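Local coordinates for siderophore periplasmic binding protein (Thermobifida fusca, PDB 5DH0) that probably binds the iron-loaded siderophore fuscachelin outside the cell membrane and hands it on for import, at residues Glu169-Glu174 with Gln294-Leu299; Phe188-Gly193 with His282-Ser287; Gly208-Thr213 with Asp300-Val305; Ile247-Asp252 with Pro259-Leu264. All blocks are in the same frame, centred on the assembly; numbering follows the deposited sequence.

How the contacts relate
The four contacts lie in one lobe of this two-lobed binding protein and are built around a single mixed sheet. Contacts 2 and 4, with centres about 7 Å apart, sit closest together; strand 246-250 lies between strands 187-193 and 281-284, parallel to both. Contacts 1 and 3, with centres about 8 Å apart, share helix 292-307: its 294-299 part packs on 169-174, its 300-305 part on 208-213, and Ile-210 touches both. In sequence, contact 4 falls between the segments of each of the others, contact 2 falls within the span of contact 1, and contact 3 alternates with contacts 1 and 2. Together they illustrate how a late helix ties a sheet to the long helix 158-178.

Contact 1: Glu169-Glu174 with Gln294-Leu299; sequences EERVEE and QANIVL
Leu-299 points one methyl, CD1, at Arg-171 and Val-172, two successive residues of the facing helix. CD1 of Leu-299 lies 3.8 Å from Arg-171 CB and 3.8 Å from Val-172 CG2, so one branch meets both neighbours. The torsions explain the reach: CG of Leu-299 stands opposite the carbonyl carbon, and CD1 then continues the chain outward (chi2 -173°). The Val-172 and Leu-299 side chains cross at about a right angle. Beyond CB, the Arg-171 chain bends at chi2 and chi3, bringing the guanidinium obliquely past the Leu-299 carbonyl carbon on its way to Glu-174, one turn on in its own helix. NH1 of Arg-171 and OE2 of Glu-174 form a salt bridge at 3.3 Å, nearly straight but weak, with the carboxylate at the guanidinium edge. Asn-296 OD1 comes near Arg-171 CB, at 4.4 Å, while Asn-296 ND2 is held by Glu-164, also on helix 158-178. No hydrogen bond links the two segments. Their axes run 17° apart at 10.4 Å. A long helix, here probably 158-178, joins the two lobes in class III periplasmic binding proteins; this contact packs helix 292-307 of one lobe against it.

Contact 2: Phe188-Gly193 with His282-Ser287; sequences FALVFG and HPLRYS
Extended first torsions aim three side chains into one buried patch: Leu-190 (chi1 171°), Leu-284 (chi1 -177°) and Ser-287 (chi1 172°) each place the next atom opposite the backbone N. Leu-190 is the centre of the group, because its two methyls fork to different partners. CD1 of Leu-190 meets CD2 of Leu-284 at 4.0 Å, and the two leucine side chains cross at about a right angle, one branch end set against the other. The second methyl, CD2 of Leu-190, lies 3.5 Å from OG of Ser-287. That approach is a plain van der Waals contact between a methyl and a hydroxyl. The hydroxyl finds its polar partner in Glu-250, whose OE2 is hydrogen-bonded to OG, so an oxygen buried beside a leucine methyl is nevertheless satisfied. No hydrogen bond joins the two segments, and the backbones stay well apart, with CA of Leu-190 and CA of Leu-284 separated by 8.6 Å. The spacing follows from the order of the sheet: strand 246-250 runs between strands 187-193 and 281-284 and is parallel to both. Phe-248 of that middle strand touches both leucines. Leu-190 also packs on Val-201 of strand 197-201 and approaches the backbone of Gly-208 in helix 206-213, whereas Leu-284 leans on Gln-301 of helix 292-307.

Contact 3: Gly208-Thr213 with Asp300-Val305; sequences GEILHT and DQIEEV
Apolar packing alone joins the two segments, and it converges on Ile-302. Ile-302 CD1 lies 3.7 Å from CD2 of Leu-211 and 3.9 Å from CG of Leu-211, so it lies alongside the CG-CD2 branch of the leucine. CG2 of Ile-302 comes within 4.1 Å of Leu-211 CD2, giving this leucine methyl two neighbours on one isoleucine. The side chains cross obliquely. Ile-302 reaches over because CD1 prolongs a chain that is extended at its second torsion (chi2 168°), while Leu-211 leaves its helix at an angle to the partner and turns inward only at its branch. A looser touch is added by Ile-210 CG2, at 4.2 Å from Ile-302 CD1.

Polar interactions remain within each helix or lead outside the pair. The carbonyl oxygen of Glu-209 accepts from both N and OG1 of Thr-213, at 2.7 Å and 2.8 Å respectively, and the two donors arrive from opposite faces of the carbonyl plane. The OG1 bond folds the hydroxyl back onto the last turn of helix 206-213, beside the ordinary helical N-H bond. The Glu-209 carboxylate forms a salt bridge with Arg-145. On the other helix, OE1 of Gln-301 accepts the backbone N-H of Arg-285.

Leu-214, in the loop after helix 206-213, also touches Ile-302. The two helices pack side by side against the mixed sheet, with Val-305 of helix 292-307 on Val-246 and Phe-248 of strand 246-250, and Gly-208 of helix 206-213 by Leu-190 of strand 187-193.

Contact 4: Ile247-Asp252 with Pro259-Leu264; sequences IFYETD and PFTEAL
Tyr-249 and Thr-261 meet within a beta-alpha-beta crossover: strand 246-250 leads through a short loop into helix 259-265, and the chain later returns as the neighbouring parallel strand 281-284. CG2 of Thr-261 is the touching atom, 3.9 Å from Tyr-249 CB and 4.1 Å from Tyr-249 CD2. It approaches the base of the tyrosine, obliquely to the ring. The threonine torsion (chi1 -63°) divides the work of its two branches, sending the methyl to the strand and leaving OG1 for polar partners. Thr-261 OG1 accepts the backbone N-H of Gly-193 and also hydrogen-bonds to a water at 2.9 Å. The same water donates to the carbonyl oxygen of Glu-250 at 2.8 Å, bridging the Glu-250 backbone and the helix where no direct hydrogen bond forms. Two residues after Tyr-249, OG1 of Thr-251 donates to the Asp-252 carbonyl oxygen at 3.2 Å, tilted 19° from the carbonyl plane. Asp-258, just before the helix, accepts from the backbone N of Thr-261. Tyr-249 also packs on Val-281 and Pro-283 of strand 281-284. Through Gly-193 the helix is tied to strand 187-193 as well, and through Leu-264, which touches Phe-198, to strand 197-201.

Contact 1: Glu169-Glu174 with Gln294-Leu299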
loop_
_atom_site.group_PDB
_atom_site.type_symbol
_atom_site.label_atom_id
_atom_site.label_comp_id
_atom_site.label_asym_id
_atom_site.label_seq_id
_atom_site.Cartn_x
_atom_site.Cartn_y
_atom_site.Cartn_z
ATOM N N GLU A 169 13.712 12.365 19.603
ATOM C CA GLU A 169 13.984 10.934 19.728
ATOM C C GLU A 169 13.114 10.280 20.809
ATOM O O GLU A 169 12.586 9.189 20.609
ATOM C CB GLU A 169 15.461 10.702 20.017
ATOM C CG GLU A 169 16.337 10.884 18.792
ATOM C CD GLU A 169 17.779 11.172 19.133
ATOM O OE1 GLU A 169 18.133 11.094 20.330
ATOM O OE2 GLU A 169 18.571 11.441 18.204
ATOM N N GLU A 170 12.945 10.957 21.938
ATOM C CA GLU A 170 12.044 10.481 22.978
ATOM C C GLU A 170 10.610 10.354 22.488
ATOM O O GLU A 170 9.966 9.331 22.703
ATOM C CB GLU A 170 12.079 11.415 24.187
ATOM C CG GLU A 170 13.106 11.039 25.259
ATOM C CD GLU A 170 13.585 12.249 26.068
ATOM O OE1 GLU A 170 12.779 13.203 26.302
ATOM O OE2 GLU A 170 14.784 12.247 26.451
ATOM N N ARG A 171 10.107 11.393 21.830
ATOM C CA ARG A 171 8.700 11.422 21.451
ATOM C C ARG A 171 8.381 10.428 20.341
ATOM O O ARG A 171 7.260 9.913 20.277
ATOM C CB ARG A 171 8.276 12.844 21.042
ATOM C CG ARG A 171 8.046 13.806 22.217
ATOM C CD ARG A 171 6.747 14.578 22.026
ATOM N NE ARG A 171 5.604 13.717 22.282
ATOM C CZ ARG A 171 4.413 13.850 21.716
ATOM N NH1 ARG A 171 3.442 12.998 22.026
ATOM N NH2 ARG A 171 4.195 14.821 20.834
ATOM N N VAL A 172 9.353 10.147 19.476
ATOM C CA VAL A 172 9.170 9.126 18.437
ATOM C C VAL A 172 8.989 7.727 19.063
ATOM O O VAL A 172 8.087 6.972 18.666
ATOM C CB VAL A 172 10.361 9.103 17.439
ATOM C CG1 VAL A 172 10.463 7.768 16.742
ATOM C CG2 VAL A 172 10.239 10.237 16.417
ATOM N N GLU A 173 9.831 7.389 20.042
ATOM C CA GLU A 173 9.672 6.153 20.820
ATOM C C GLU A 173 8.320 6.110 21.549
ATOM O O GLU A 173 7.596 5.110 21.471
ATOM C CB GLU A 173 10.819 6.015 21.822
ATOM C CG GLU A 173 12.193 6.006 21.147
ATOM C CD GLU A 173 13.340 6.256 22.116
ATOM O OE1 GLU A 173 13.117 6.161 23.353
ATOM O OE2 GLU A 173 14.455 6.581 21.635
ATOM N N GLU A 174 7.961 7.198 22.232
ATOM C CA GLU A 174 6.693 7.243 22.958
ATOM C C GLU A 174 5.491 6.999 22.056
ATOM O O GLU A 174 4.690 6.092 22.318
ATOM C CB GLU A 174 6.496 8.584 23.665
ATOM C CG GLU A 174 5.108 8.685 24.324
ATOM C CD GLU A 174 4.602 10.109 24.504
ATOM O OE1 GLU A 174 5.327 10.928 25.101
ATOM O OE2 GLU A 174 3.457 10.404 24.089
ATOM N N GLN A 294 10.854 22.236 15.011
ATOM C CA GLN A 294 9.816 22.134 13.990
ATOM C C GLN A 294 9.406 20.677 13.842
ATOM O O GLN A 294 8.212 20.360 13.809
ATOM C CB GLN A 294 10.299 22.707 12.653
ATOM C CG GLN A 294 10.268 24.217 12.609
ATOM C CD GLN A 294 10.729 24.767 11.279
ATOM O OE1 GLN A 294 10.707 24.065 10.259
ATOM N NE2 GLN A 294 11.117 26.039 11.270
ATOM N N ALA A 295 10.399 19.792 13.764
ATOM C CA ALA A 295 10.142 18.355 13.711
ATOM C C ALA A 295 9.280 17.890 14.898
ATOM O O ALA A 295 8.418 17.023 14.742
ATOM C CB ALA A 295 11.450 17.583 13.667
ATOM N N ASN A 296 9.475 18.482 16.074
ATOM C CA ASN A 296 8.611 18.123 17.206
ATOM C C ASN A 296 7.169 18.607 17.039
ATOM O O ASN A 296 6.228 17.895 17.375
ATOM C CB ASN A 296 9.202 18.644 18.528
ATOM C CG ASN A 296 10.236 17.686 19.118
ATOM O OD1 ASN A 296 9.957 16.508 19.294
ATOM N ND2 ASN A 296 11.430 18.188 19.414
ATOM N N ILE A 297 6.978 19.802 16.489
ATOM C CA ILE A 297 5.618 20.290 16.210
ATOM C C ILE A 297 4.898 19.368 15.232
ATOM O O ILE A 297 3.717 19.076 15.401
ATOM C CB ILE A 297 5.663 21.727 15.682
ATOM C CG1 ILE A 297 6.067 22.647 16.837
ATOM C CG2 ILE A 297 4.327 22.143 15.058
ATOM C CD1 ILE A 297 6.626 23.960 16.392
ATOM N N VAL A 298 5.623 18.863 14.242
ATOM C CA VAL A 298 5.063 17.867 13.328
ATOM C C VAL A 298 4.623 16.568 14.038
ATOM O O VAL A 298 3.517 16.077 13.790
ATOM C CB VAL A 298 6.074 17.521 12.209
ATOM C CG1 VAL A 298 5.592 16.341 11.400
ATOM C CG2 VAL A 298 6.282 18.724 11.315
ATOM N N LEU A 299 5.485 16.012 14.901
ATOM C CA LEU A 299 5.116 14.874 15.759
ATOM C C LEU A 299 3.862 15.129 16.569
ATOM O O LEU A 299 3.005 14.261 16.678
ATOM C CB LEU A 299 6.237 14.538 16.736
ATOM C CG LEU A 299 7.399 13.769 16.153
ATOM C CD1 LEU A 299 8.337 13.368 17.275
ATOM C CD2 LEU A 299 6.853 12.560 15.403
#

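Contact 2: Phe188-Gly193 with His282-Ser287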
loop_
_atom_site.group_PDB
_atom_site.type_symbol
_atom_site.label_atom_id
_atom_site.label_comp_id
_atom_site.label_asym_id
_atom_site.label_seq_id
_atom_site.Cartn_x
_atom_site.Cartn_y
_atom_site.Cartn_z
ATOM N N PHE A 188 -0.976 6.645 5.667
ATOM C CA PHE A 188 -0.904 8.105 5.584
ATOM C C PHE A 188 -0.491 8.615 4.212
ATOM O O PHE A 188 0.101 7.885 3.408
ATOM C CB PHE A 188 0.085 8.647 6.614
ATOM C CG PHE A 188 -0.383 8.511 8.013
ATOM C CD1 PHE A 188 -0.225 7.315 8.697
ATOM C CD2 PHE A 188 -0.998 9.573 8.651
ATOM C CE1 PHE A 188 -0.677 7.190 9.990
ATOM C CE2 PHE A 188 -1.445 9.448 9.944
ATOM C CZ PHE A 188 -1.284 8.253 10.616
ATOM N N ALA A 189 -0.789 9.884 3.952
ATOM C CA ALA A 189 -0.277 10.560 2.764
ATOM C C ALA A 189 -0.076 12.025 3.079
ATOM O O ALA A 189 -0.911 12.639 3.748
ATOM C CB ALA A 189 -1.209 10.392 1.600
ATOM N N LEU A 190 1.047 12.573 2.622
ATOM C CA LEU A 190 1.313 13.993 2.761
ATOM C C LEU A 190 1.378 14.634 1.375
ATOM O O LEU A 190 2.187 14.245 0.519
ATOM C CB LEU A 190 2.602 14.243 3.535
ATOM C CG LEU A 190 2.989 15.720 3.485
ATOM C CD1 LEU A 190 1.898 16.601 4.106
ATOM C CD2 LEU A 190 4.342 15.960 4.140
ATOM N N VAL A 191 0.501 15.612 1.150
ATOM C CA VAL A 191 0.364 16.209 -0.176
ATOM C C VAL A 191 0.542 17.713 -0.124
ATOM O O VAL A 191 0.334 18.321 0.928
ATOM C CB VAL A 191 -1.021 15.889 -0.812
ATOM C CG1 VAL A 191 -1.270 14.359 -0.883
ATOM C CG2 VAL A 191 -2.145 16.601 -0.057
ATOM N N PHE A 192 0.929 18.305 -1.260
ATOM C CA PHE A 192 0.847 19.763 -1.457
ATOM C C PHE A 192 0.533 20.093 -2.923
ATOM O O PHE A 192 0.785 19.292 -3.825
ATOM C CB PHE A 192 2.141 20.478 -0.995
ATOM C CG PHE A 192 3.384 20.083 -1.750
ATOM C CD1 PHE A 192 4.190 19.051 -1.296
ATOM C CD2 PHE A 192 3.778 20.773 -2.900
ATOM C CE1 PHE A 192 5.346 18.698 -1.984
ATOM C CE2 PHE A 192 4.931 20.415 -3.584
ATOM C CZ PHE A 192 5.711 19.385 -3.126
ATOM N N GLY A 193 -0.057 21.259 -3.155
ATOM C CA GLY A 193 -0.426 21.656 -4.509
ATOM C C GLY A 193 0.663 22.446 -5.220
ATOM O O GLY A 193 1.390 23.233 -4.612
ATOM N N HIS A 282 -6.307 16.609 7.115
ATOM C CA HIS A 282 -5.870 17.486 8.190
ATOM C C HIS A 282 -4.752 18.368 7.700
ATOM O O HIS A 282 -3.939 17.950 6.882
ATOM C CB HIS A 282 -5.390 16.673 9.405
ATOM C CG HIS A 282 -6.422 15.737 9.953
ATOM N ND1 HIS A 282 -7.295 16.096 10.957
ATOM C CD2 HIS A 282 -6.731 14.459 9.623
ATOM C CE1 HIS A 282 -8.098 15.081 11.221
ATOM N NE2 HIS A 282 -7.780 14.077 10.424
ATOM N N PRO A 283 -4.696 19.596 8.198
ATOM C CA PRO A 283 -3.544 20.441 7.874
ATOM C C PRO A 283 -2.289 19.953 8.597
ATOM O O PRO A 283 -2.403 19.233 9.596
ATOM C CB PRO A 283 -3.974 21.825 8.368
ATOM C CG PRO A 283 -4.964 21.533 9.446
ATOM C CD PRO A 283 -5.694 20.292 9.022
ATOM N N LEU A 284 -1.115 20.334 8.091
ATOM C CA LEU A 284 0.157 20.008 8.729
ATOM C C LEU A 284 1.142 21.167 8.611
ATOM O O LEU A 284 1.663 21.430 7.544
ATOM C CB LEU A 284 0.774 18.752 8.116
ATOM C CG LEU A 284 2.078 18.333 8.796
ATOM C CD1 LEU A 284 1.828 17.872 10.229
ATOM C CD2 LEU A 284 2.802 17.257 7.994
ATOM N N ARG A 285 1.388 21.847 9.717
ATOM C CA ARG A 285 2.351 22.929 9.786
ATOM C C ARG A 285 3.796 22.429 9.942
ATOM O O ARG A 285 4.033 21.330 10.454
ATOM C CB ARG A 285 2.009 23.835 10.966
ATOM C CG ARG A 285 0.687 24.545 10.855
ATOM C CD ARG A 285 0.024 24.553 12.207
ATOM N NE ARG A 285 0.918 25.110 13.205
ATOM C CZ ARG A 285 1.119 24.573 14.401
ATOM N NH1 ARG A 285 0.476 23.462 14.749
ATOM N NH2 ARG A 285 1.956 25.156 15.250
ATOM N N TYR A 286 4.749 23.263 9.522
ATOM C CA TYR A 286 6.183 22.997 9.630
ATOM C C TYR A 286 6.563 21.653 9.033
ATOM O O TYR A 286 7.486 20.998 9.505
ATOM C CB TYR A 286 6.636 23.087 11.087
ATOM C CG TYR A 286 6.542 24.499 11.612
ATOM C CD1 TYR A 286 7.367 25.503 11.105
ATOM C CD2 TYR A 286 5.610 24.843 12.585
ATOM C CE1 TYR A 286 7.281 26.800 11.561
ATOM C CE2 TYR A 286 5.514 26.151 13.051
ATOM C CZ TYR A 286 6.350 27.126 12.535
ATOM O OH TYR A 286 6.271 28.425 12.997
ATOM N N SER A 287 5.832 21.265 7.994
ATOM C CA SER A 287 6.118 20.095 7.181
ATOM C C SER A 287 7.585 20.004 6.794
ATOM O O SER A 287 8.138 18.918 6.714
ATOM C CB SER A 287 5.250 20.124 5.912
ATOM O OG SER A 287 5.614 19.100 5.002
#

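Contact 3: Gly208-Thr213 with Asp300-Val305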
loop_
_atom_site.group_PDB
_atom_site.type_symbol
_atom_site.label_atom_id
_atom_site.label_comp_id
_atom_site.label_asym_id
_atom_site.label_seq_id
_atom_site.Cartn_x
_atom_site.Cartn_y
_atom_site.Cartn_z
ATOM N N GLY A 208 7.114 13.683 5.202
ATOM C CA GLY A 208 7.068 12.289 4.785
ATOM C C GLY A 208 8.165 11.476 5.473
ATOM O O GLY A 208 7.981 10.315 5.832
ATOM N N GLU A 209 9.320 12.105 5.646
ATOM C CA GLU A 209 10.438 11.472 6.302
ATOM C C GLU A 209 10.152 11.291 7.795
ATOM O O GLU A 209 10.545 10.283 8.377
ATOM C CB GLU A 209 11.714 12.279 6.087
ATOM C CG GLU A 209 12.968 11.471 6.348
ATOM C CD GLU A 209 13.532 11.679 7.759
ATOM O OE1 GLU A 209 12.912 12.445 8.535
ATOM O OE2 GLU A 209 14.593 11.078 8.088
ATOM N N ILE A 210 9.442 12.241 8.401
ATOM C CA ILE A 210 9.090 12.112 9.813
ATOM C C ILE A 210 8.059 11.021 10.037
ATOM O O ILE A 210 8.181 10.234 10.976
ATOM C CB ILE A 210 8.588 13.439 10.394
ATOM C CG1 ILE A 210 9.774 14.382 10.546
ATOM C CG2 ILE A 210 7.987 13.217 11.771
ATOM C CD1 ILE A 210 9.384 15.803 10.656
ATOM N N LEU A 211 7.063 10.945 9.164
ATOM C CA LEU A 211 6.120 9.834 9.217
ATOM C C LEU A 211 6.868 8.511 9.058
ATOM O O LEU A 211 6.588 7.547 9.772
ATOM C CB LEU A 211 5.048 9.970 8.140
ATOM C CG LEU A 211 3.914 10.935 8.476
ATOM C CD1 LEU A 211 3.246 11.422 7.202
ATOM C CD2 LEU A 211 2.905 10.242 9.380
ATOM N N HIS A 212 7.819 8.472 8.129
ATOM C CA HIS A 212 8.598 7.263 7.907
ATOM C C HIS A 212 9.444 6.923 9.154
ATOM O O HIS A 212 9.428 5.795 9.631
ATOM C CB HIS A 212 9.483 7.424 6.675
ATOM C CG HIS A 212 10.252 6.190 6.312
ATOM N ND1 HIS A 212 9.641 5.020 5.902
ATOM C CD2 HIS A 212 11.586 5.947 6.285
ATOM C CE1 HIS A 212 10.565 4.111 5.642
ATOM N NE2 HIS A 212 11.754 4.645 5.872
ATOM N N THR A 213 10.154 7.910 9.687
ATOM C CA THR A 213 10.980 7.724 10.876
ATOM C C THR A 213 10.164 7.182 12.064
ATOM O O THR A 213 10.657 6.437 12.888
ATOM C CB THR A 213 11.648 9.051 11.249
ATOM O OG1 THR A 213 12.496 9.460 10.168
ATOM C CG2 THR A 213 12.470 8.932 12.515
ATOM N N ASP A 300 3.763 16.317 17.161
ATOM C CA ASP A 300 2.595 16.650 17.970
ATOM C C ASP A 300 1.308 16.630 17.141
ATOM O O ASP A 300 0.245 16.286 17.651
ATOM C CB ASP A 300 2.775 18.014 18.656
ATOM N N GLN A 301 1.405 16.975 15.858
ATOM C CA GLN A 301 0.232 16.998 14.998
ATOM C C GLN A 301 -0.150 15.593 14.542
ATOM O O GLN A 301 -1.328 15.272 14.412
ATOM C CB GLN A 301 0.466 17.902 13.780
ATOM C CG GLN A 301 0.536 19.401 14.067
ATOM C CD GLN A 301 0.934 20.195 12.825
ATOM O OE1 GLN A 301 0.088 20.581 12.022
ATOM N NE2 GLN A 301 2.222 20.437 12.668
ATOM N N ILE A 302 0.846 14.754 14.292
ATOM C CA ILE A 302 0.587 13.364 13.955
ATOM C C ILE A 302 -0.025 12.590 15.143
ATOM O O ILE A 302 -0.996 11.849 14.961
ATOM C CB ILE A 302 1.881 12.663 13.456
ATOM C CG1 ILE A 302 2.376 13.355 12.182
ATOM C CG2 ILE A 302 1.618 11.192 13.144
ATOM C CD1 ILE A 302 3.764 12.963 11.757
ATOM N N GLU A 303 0.509 12.767 16.352
ATOM C CA GLU A 303 -0.093 12.113 17.530
ATOM C C GLU A 303 -1.554 12.545 17.710
ATOM O O GLU A 303 -2.429 11.712 17.930
ATOM C CB GLU A 303 0.710 12.401 18.818
ATOM N N GLU A 304 -1.817 13.841 17.591
ATOM C CA GLU A 304 -3.185 14.345 17.670
ATOM C C GLU A 304 -4.141 13.639 16.691
ATOM O O GLU A 304 -5.284 13.335 17.044
ATOM C CB GLU A 304 -3.192 15.853 17.427
ATOM C CG GLU A 304 -4.526 16.546 17.703
ATOM C CD GLU A 304 -4.829 16.715 19.199
ATOM O OE1 GLU A 304 -4.093 16.165 20.056
ATOM O OE2 GLU A 304 -5.808 17.424 19.518
ATOM N N VAL A 305 -3.677 13.352 15.475
ATOM C CA VAL A 305 -4.499 12.614 14.521
ATOM C C VAL A 305 -4.718 11.169 14.956
ATOM O O VAL A 305 -5.838 10.651 14.895
ATOM C CB VAL A 305 -3.878 12.618 13.110
ATOM C CG1 VAL A 305 -4.512 11.541 12.230
ATOM C CG2 VAL A 305 -4.054 13.981 12.474
#

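Contact 4: Ile247-Asp252 with Pro259-Leu264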
loop_
_atom_site.group_PDB
_atom_site.type_symbol
_atom_site.label_atom_id
_atom_site.label_comp_id
_atom_site.label_asym_id
_atom_site.label_seq_id
_atom_site.Cartn_x
_atom_site.Cartn_y
_atom_site.Cartn_z
ATOM N N ILE A 247 -5.105 11.814 5.227
ATOM C CA ILE A 247 -4.383 12.678 4.327
ATOM C C ILE A 247 -4.013 13.965 5.039
ATOM O O ILE A 247 -4.873 14.633 5.604
ATOM C CB ILE A 247 -5.213 12.987 3.077
ATOM C CG1 ILE A 247 -5.403 11.720 2.246
ATOM C CG2 ILE A 247 -4.542 14.062 2.243
ATOM C CD1 ILE A 247 -6.168 11.983 0.926
ATOM N N PHE A 248 -2.722 14.284 5.030
ATOM C CA PHE A 248 -2.224 15.588 5.461
ATOM C C PHE A 248 -1.967 16.487 4.248
ATOM O O PHE A 248 -1.489 16.017 3.201
ATOM C CB PHE A 248 -0.921 15.442 6.243
ATOM C CG PHE A 248 -1.089 14.955 7.646
ATOM C CD1 PHE A 248 -1.532 15.815 8.646
ATOM C CD2 PHE A 248 -0.752 13.651 7.981
ATOM C CE1 PHE A 248 -1.667 15.362 9.961
ATOM C CE2 PHE A 248 -0.876 13.192 9.287
ATOM C CZ PHE A 248 -1.335 14.045 10.276
ATOM N N TYR A 249 -2.262 17.774 4.385
ATOM C CA TYR A 249 -1.856 18.748 3.372
ATOM C C TYR A 249 -0.992 19.823 4.032
ATOM O O TYR A 249 -1.306 20.325 5.101
ATOM C CB TYR A 249 -3.085 19.371 2.645
ATOM C CG TYR A 249 -4.113 20.049 3.547
ATOM C CD1 TYR A 249 -5.203 19.346 4.062
ATOM C CD2 TYR A 249 -3.998 21.386 3.884
ATOM C CE1 TYR A 249 -6.133 19.963 4.892
ATOM C CE2 TYR A 249 -4.924 21.994 4.706
ATOM C CZ TYR A 249 -5.983 21.283 5.204
ATOM O OH TYR A 249 -6.885 21.910 6.017
ATOM N N GLU A 250 0.100 20.184 3.386
ATOM C CA GLU A 250 0.953 21.259 3.881
ATOM C C GLU A 250 0.231 22.605 3.994
ATOM O O GLU A 250 -0.567 22.976 3.130
ATOM C CB GLU A 250 2.181 21.382 2.973
ATOM C CG GLU A 250 3.045 20.109 3.012
ATOM C CD GLU A 250 4.360 20.241 2.260
ATOM O OE1 GLU A 250 4.477 21.216 1.469
ATOM O OE2 GLU A 250 5.271 19.376 2.468
ATOM N N THR A 251 0.500 23.324 5.082
ATOM C CA THR A 251 -0.013 24.685 5.270
ATOM C C THR A 251 1.094 25.559 5.809
ATOM O O THR A 251 2.192 25.070 6.055
ATOM C CB THR A 251 -1.185 24.749 6.259
ATOM O OG1 THR A 251 -0.745 24.304 7.555
ATOM C CG2 THR A 251 -2.353 23.891 5.785
ATOM N N ASP A 252 0.806 26.842 6.013
ATOM C CA ASP A 252 1.778 27.729 6.650
ATOM C C ASP A 252 1.597 27.667 8.152
ATOM O O ASP A 252 0.719 26.958 8.629
ATOM C CB ASP A 252 1.649 29.173 6.135
ATOM C CG ASP A 252 0.353 29.876 6.571
ATOM O OD1 ASP A 252 -0.483 29.307 7.313
ATOM O OD2 ASP A 252 0.166 31.034 6.134
ATOM N N PRO A 259 -2.604 28.803 -2.055
ATOM C CA PRO A 259 -3.619 28.769 -3.113
ATOM C C PRO A 259 -3.617 27.492 -3.960
ATOM O O PRO A 259 -4.701 27.006 -4.309
ATOM C CB PRO A 259 -3.253 29.984 -3.958
ATOM C CG PRO A 259 -2.728 30.947 -2.953
ATOM C CD PRO A 259 -1.933 30.116 -1.997
ATOM N N PHE A 260 -2.438 26.957 -4.278
ATOM C CA PHE A 260 -2.362 25.742 -5.092
ATOM C C PHE A 260 -2.870 24.524 -4.316
ATOM O O PHE A 260 -3.385 23.564 -4.904
ATOM C CB PHE A 260 -0.928 25.485 -5.577
ATOM C CG PHE A 260 -0.338 26.619 -6.339
ATOM C CD1 PHE A 260 -0.752 26.888 -7.644
ATOM C CD2 PHE A 260 0.635 27.421 -5.767
ATOM C CE1 PHE A 260 -0.205 27.947 -8.356
ATOM C CE2 PHE A 260 1.185 28.487 -6.471
ATOM C CZ PHE A 260 0.770 28.751 -7.768
ATOM N N THR A 261 -2.734 24.563 -2.997
ATOM C CA THR A 261 -3.199 23.439 -2.200
ATOM C C THR A 261 -4.704 23.535 -2.039
ATOM O O THR A 261 -5.408 22.517 -2.130
ATOM C CB THR A 261 -2.515 23.370 -0.808
ATOM O OG1 THR A 261 -1.111 23.155 -0.977
ATOM C CG2 THR A 261 -3.113 22.245 0.015
ATOM N N GLU A 262 -5.190 24.754 -1.809
ATOM C CA GLU A 262 -6.629 25.016 -1.851
ATOM C C GLU A 262 -7.260 24.503 -3.144
ATOM O O GLU A 262 -8.316 23.870 -3.109
ATOM C CB GLU A 262 -6.916 26.511 -1.669
ATOM C CG GLU A 262 -6.987 26.890 -0.197
ATOM C CD GLU A 262 -7.189 28.376 0.083
ATOM O OE1 GLU A 262 -6.945 29.222 -0.815
ATOM O OE2 GLU A 262 -7.601 28.689 1.230
ATOM N N ALA A 263 -6.606 24.727 -4.282
ATOM C CA ALA A 263 -7.184 24.287 -5.560
ATOM C C ALA A 263 -7.242 22.756 -5.644
ATOM O O ALA A 263 -8.122 22.193 -6.295
ATOM C CB ALA A 263 -6.394 24.864 -6.760
ATOM N N LEU A 264 -6.295 22.085 -4.994
ATOM C CA LEU A 264 -6.345 20.628 -4.902
ATOM C C LEU A 264 -7.554 20.198 -4.079
ATOM O O LEU A 264 -8.299 19.312 -4.481
ATOM C CB LEU A 264 -5.056 20.063 -4.278
ATOM C CG LEU A 264 -5.084 18.557 -3.993
ATOM C CD1 LEU A 264 -5.337 17.739 -5.259
ATOM C CD2 LEU A 264 -3.789 18.138 -3.352
HETATM O O HOH W 1 0.137 24.732 1.084
#